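Local coordinates for flagellar motor switch protein fliG (PDB 3HJL), which probably forms part of the rotor-mounted switch complex at the base of the flagellar basal body, which contacts the motor components that determine rotation direction, at residues E24-S27 / M28-K32; E83-K86 / K87-P91. All blocks are in the same frame, centred on the assembly; numbering follows the deposited sequence.

Contact 1 (E24-S27 / M28-K32); sequences EEVS and MNIVK
The short helix 24-33, in the N-terminal domain of FliG, brings E24 and M28 together in its first turn. M28 N donates to E24 O at 2.9 Å, the first i to i+4 bond within 24-32. The M28 side chain then folds back over the same carbonyl. Its CG lies between the backbone N and the carbonyl carbon (chi1 67°), a rotamer seldom used in helices. This first torsion sets CG of M28 3.2 Å from E24 O. The bend at the last torsion (chi3 66°) then returns the methyl CE of M28 to 3.2 Å from the same oxygen. The thioether thus lies along the first turn, on an exposed side of the helix.

One turn on, V31 N is bonded to S27 O at 3.1 Å, with an N-H...O angle of 163°. The CG2 branch of V31 leans against that oxygen. N29 turns its amide back toward the preceding turn, and its ND2 stands 3.0 Å from E25 O.

On another side, I30 extends from the helix with CD1 4.5 Å from CG1 of V26, a loose apolar contact. S27 is buried, and its OG is hydrogen-bonded to P23 O, just before the helix. E25 makes a weak, long ion pair with K76. This is the i to i+4 pattern of a short helix at the domain surface, with V26 and I30 one turn apart on the side that meets the loop residues I73 and L22.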
# COMPACT_ATOMS: atom_id res chain seq x y z
N GLU A 24 25.98 -23.93 -33.39
CA GLU A 24 26.01 -25.24 -34.06
C GLU A 24 27.11 -25.38 -35.11
O GLU A 24 27.58 -26.48 -35.35
CB GLU A 24 24.64 -25.60 -34.65
CG GLU A 24 23.53 -25.73 -33.61
CD GLU A 24 22.40 -26.64 -34.07
OE1 GLU A 24 21.35 -26.12 -34.51
OE2 GLU A 24 22.58 -27.87 -34.02
N GLU A 25 27.54 -24.26 -35.71
CA GLU A 25 28.66 -24.26 -36.67
C GLU A 25 29.95 -24.75 -35.99
O GLU A 25 30.72 -25.53 -36.57
CB GLU A 25 28.94 -22.86 -37.25
CG GLU A 25 27.75 -22.15 -37.91
CD GLU A 25 27.09 -21.13 -36.99
OE1 GLU A 25 26.77 -21.49 -35.84
OE2 GLU A 25 26.88 -19.98 -37.43
N VAL A 26 30.15 -24.28 -34.76
CA VAL A 26 31.31 -24.65 -33.95
C VAL A 26 31.18 -26.08 -33.39
O VAL A 26 32.08 -26.91 -33.58
CB VAL A 26 31.51 -23.64 -32.79
CG1 VAL A 26 32.63 -24.10 -31.86
CG2 VAL A 26 31.81 -22.24 -33.35
N SER A 27 30.05 -26.38 -32.76
CA SER A 27 29.85 -27.67 -32.09
C SER A 27 29.54 -28.88 -32.99
O SER A 27 29.65 -30.02 -32.53
CB SER A 27 28.78 -27.54 -31.00
OG SER A 27 27.53 -27.21 -31.56
N MET A 28 29.11 -28.66 -34.24
CA MET A 28 28.89 -29.79 -35.17
C MET A 28 30.21 -30.51 -35.45
O MET A 28 30.25 -31.74 -35.52
CB MET A 28 28.21 -29.36 -36.50
CG MET A 28 29.05 -28.46 -37.43
SD MET A 28 28.21 -28.05 -38.99
CE MET A 28 26.84 -27.03 -38.42
N ASN A 29 31.29 -29.73 -35.58
CA ASN A 29 32.64 -30.26 -35.79
C ASN A 29 33.16 -31.01 -34.56
O ASN A 29 33.84 -32.03 -34.70
CB ASN A 29 33.61 -29.14 -36.16
CG ASN A 29 33.29 -28.52 -37.51
OD1 ASN A 29 33.34 -29.18 -38.55
ND2 ASN A 29 32.99 -27.22 -37.50
N ILE A 30 32.83 -30.50 -33.37
CA ILE A 30 33.21 -31.14 -32.12
C ILE A 30 32.60 -32.54 -32.04
O ILE A 30 33.30 -33.50 -31.74
CB ILE A 30 32.76 -30.29 -30.88
CG1 ILE A 30 33.52 -28.95 -30.82
CG2 ILE A 30 33.00 -31.06 -29.58
CD1 ILE A 30 33.01 -28.01 -29.73
N VAL A 31 31.30 -32.64 -32.34
CA VAL A 31 30.56 -33.91 -32.31
C VAL A 31 31.13 -34.96 -33.28
O VAL A 31 31.22 -36.15 -32.93
CB VAL A 31 29.04 -33.68 -32.63
CG1 VAL A 31 28.33 -35.01 -32.89
CG2 VAL A 31 28.35 -32.92 -31.49
N LYS A 32 31.51 -34.51 -34.47
CA LYS A 32 32.08 -35.39 -35.51
C LYS A 32 33.42 -36.01 -35.11
O LYS A 32 33.67 -37.19 -35.40
CB LYS A 32 32.24 -34.61 -36.82
CG LYS A 32 30.92 -34.27 -37.50
CD LYS A 32 31.05 -33.10 -38.49
CE LYS A 32 32.00 -33.42 -39.65
NZ LYS A 32 32.06 -32.31 -40.63

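Contact 2 (E83-K86 / K87-P91); sequences ENIK and KVIPP
A helix end forms this local contact, where helix 78-88 of the N-terminal domain runs out into the proline pair P90-P91. I85 and I89 carry it. Their side chains lie side by side and point the same way, with CG2 of I85 3.5 Å from CD1 of I89. In I89, CG1 stands beside the backbone N (chi1 -54°), which directs CD1 back to I85. The backbone joins the same two residues: I89 N donates to I85 O at 3.1 Å, almost straight at 176°. I89 is also where helical backbone angles end.

The preceding turn is held by V88 N to N84 O at 3.3 Å, and CG2 of V88 sits 3.2 Å from that oxygen. K87 N bonds only weakly to the carbonyls of E83 and N84. The K87 chain bends at chi2 and chi3, with its CG 3.3 Å from E83 O, and its end then leads away. Its ammonium and the E83 carboxylate remain apart, at 5.7 Å between NZ and OE1.

The extended K86 chain carries its NZ to a salt bridge with E58. I85 packs between helices 7-21 and 54-70. V88 meets V17 and L20 of helix 7-21, while I89 rests on I57 of helix 54-70.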
# COMPACT_ATOMS: atom_id res chain seq x y z
N GLU A 83 22.04 -17.31 -22.74
CA GLU A 83 20.74 -17.96 -22.50
C GLU A 83 20.86 -19.48 -22.57
O GLU A 83 20.24 -20.18 -21.77
CB GLU A 83 19.67 -17.46 -23.50
CG GLU A 83 18.22 -17.93 -23.19
CD GLU A 83 17.21 -17.57 -24.29
OE1 GLU A 83 16.09 -18.14 -24.28
OE2 GLU A 83 17.52 -16.73 -25.16
N ASN A 84 21.63 -19.98 -23.53
CA ASN A 84 21.86 -21.43 -23.66
C ASN A 84 22.55 -22.03 -22.43
O ASN A 84 22.19 -23.12 -22.00
CB ASN A 84 22.65 -21.77 -24.93
CG ASN A 84 21.86 -21.50 -26.21
OD1 ASN A 84 20.69 -21.14 -26.17
ND2 ASN A 84 22.53 -21.63 -27.34
N ILE A 85 23.53 -21.31 -21.87
CA ILE A 85 24.18 -21.72 -20.61
C ILE A 85 23.17 -21.70 -19.45
O ILE A 85 23.21 -22.57 -18.58
CB ILE A 85 25.40 -20.82 -20.24
CG1 ILE A 85 26.52 -20.97 -21.27
CG2 ILE A 85 25.97 -21.20 -18.85
CD1 ILE A 85 27.62 -20.01 -21.07
N LYS A 86 22.24 -20.74 -19.46
CA LYS A 86 21.17 -20.68 -18.44
C LYS A 86 20.16 -21.84 -18.52
O LYS A 86 19.49 -22.13 -17.53
CB LYS A 86 20.43 -19.33 -18.46
CG LYS A 86 21.24 -18.19 -17.86
CD LYS A 86 20.43 -16.92 -17.74
CE LYS A 86 21.13 -15.91 -16.85
NZ LYS A 86 20.42 -14.59 -16.79
N LYS A 87 20.03 -22.48 -19.69
CA LYS A 87 19.18 -23.67 -19.84
C LYS A 87 19.89 -24.94 -19.33
O LYS A 87 19.26 -25.83 -18.76
CB LYS A 87 18.75 -23.90 -21.30
CG LYS A 87 18.12 -22.69 -22.03
CD LYS A 87 17.16 -21.84 -21.17
CE LYS A 87 15.93 -22.63 -20.71
NZ LYS A 87 14.94 -21.74 -20.01
N VAL A 88 21.20 -25.00 -19.54
CA VAL A 88 22.01 -26.15 -19.15
C VAL A 88 22.15 -26.25 -17.63
O VAL A 88 21.84 -27.28 -17.04
CB VAL A 88 23.43 -26.06 -19.79
CG1 VAL A 88 24.30 -27.23 -19.34
CG2 VAL A 88 23.33 -26.01 -21.31
N ILE A 89 22.62 -25.16 -17.02
CA ILE A 89 22.88 -25.11 -15.58
C ILE A 89 21.53 -24.94 -14.85
O ILE A 89 20.89 -23.91 -15.02
CB ILE A 89 23.82 -23.92 -15.20
CG1 ILE A 89 25.12 -23.96 -16.03
CG2 ILE A 89 24.15 -23.95 -13.70
CD1 ILE A 89 26.09 -22.81 -15.73
N PRO A 90 21.10 -25.95 -14.05
CA PRO A 90 19.76 -25.88 -13.44
C PRO A 90 19.60 -24.82 -12.34
O PRO A 90 20.59 -24.35 -11.80
CB PRO A 90 19.58 -27.28 -12.84
CG PRO A 90 20.95 -27.76 -12.58
CD PRO A 90 21.82 -27.18 -13.64
N PRO A 91 18.34 -24.43 -12.03
CA PRO A 91 18.10 -23.43 -11.00
C PRO A 91 18.12 -24.04 -9.60
O PRO A 91 17.96 -25.25 -9.44
CB PRO A 91 16.71 -22.92 -11.35
CG PRO A 91 16.02 -24.08 -11.94
CD PRO A 91 17.07 -24.91 -12.62

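In the fold
Contacts 1 and 2 belong to the same N-terminal domain but to different helices, 24-33 and 78-88. Their centres lie 19 Å apart and their nearest atoms about 7 Å apart, so they do not touch. Contact 1 is a surface contact spanning nearly all of a short helix. Contact 2 is partly buried at a helix end. Both pair branched apolar side chains one turn apart, closely in contact 2 and loosely in contact 1. The surroundings differ as well: V26 and I30 touch loop residues, whereas I85, V88 and I89 pack on helices 7-21 and 54-70. K86 of contact 2 forms a salt bridge outside the segments. The ion pair of E25 in contact 1 is long and weak.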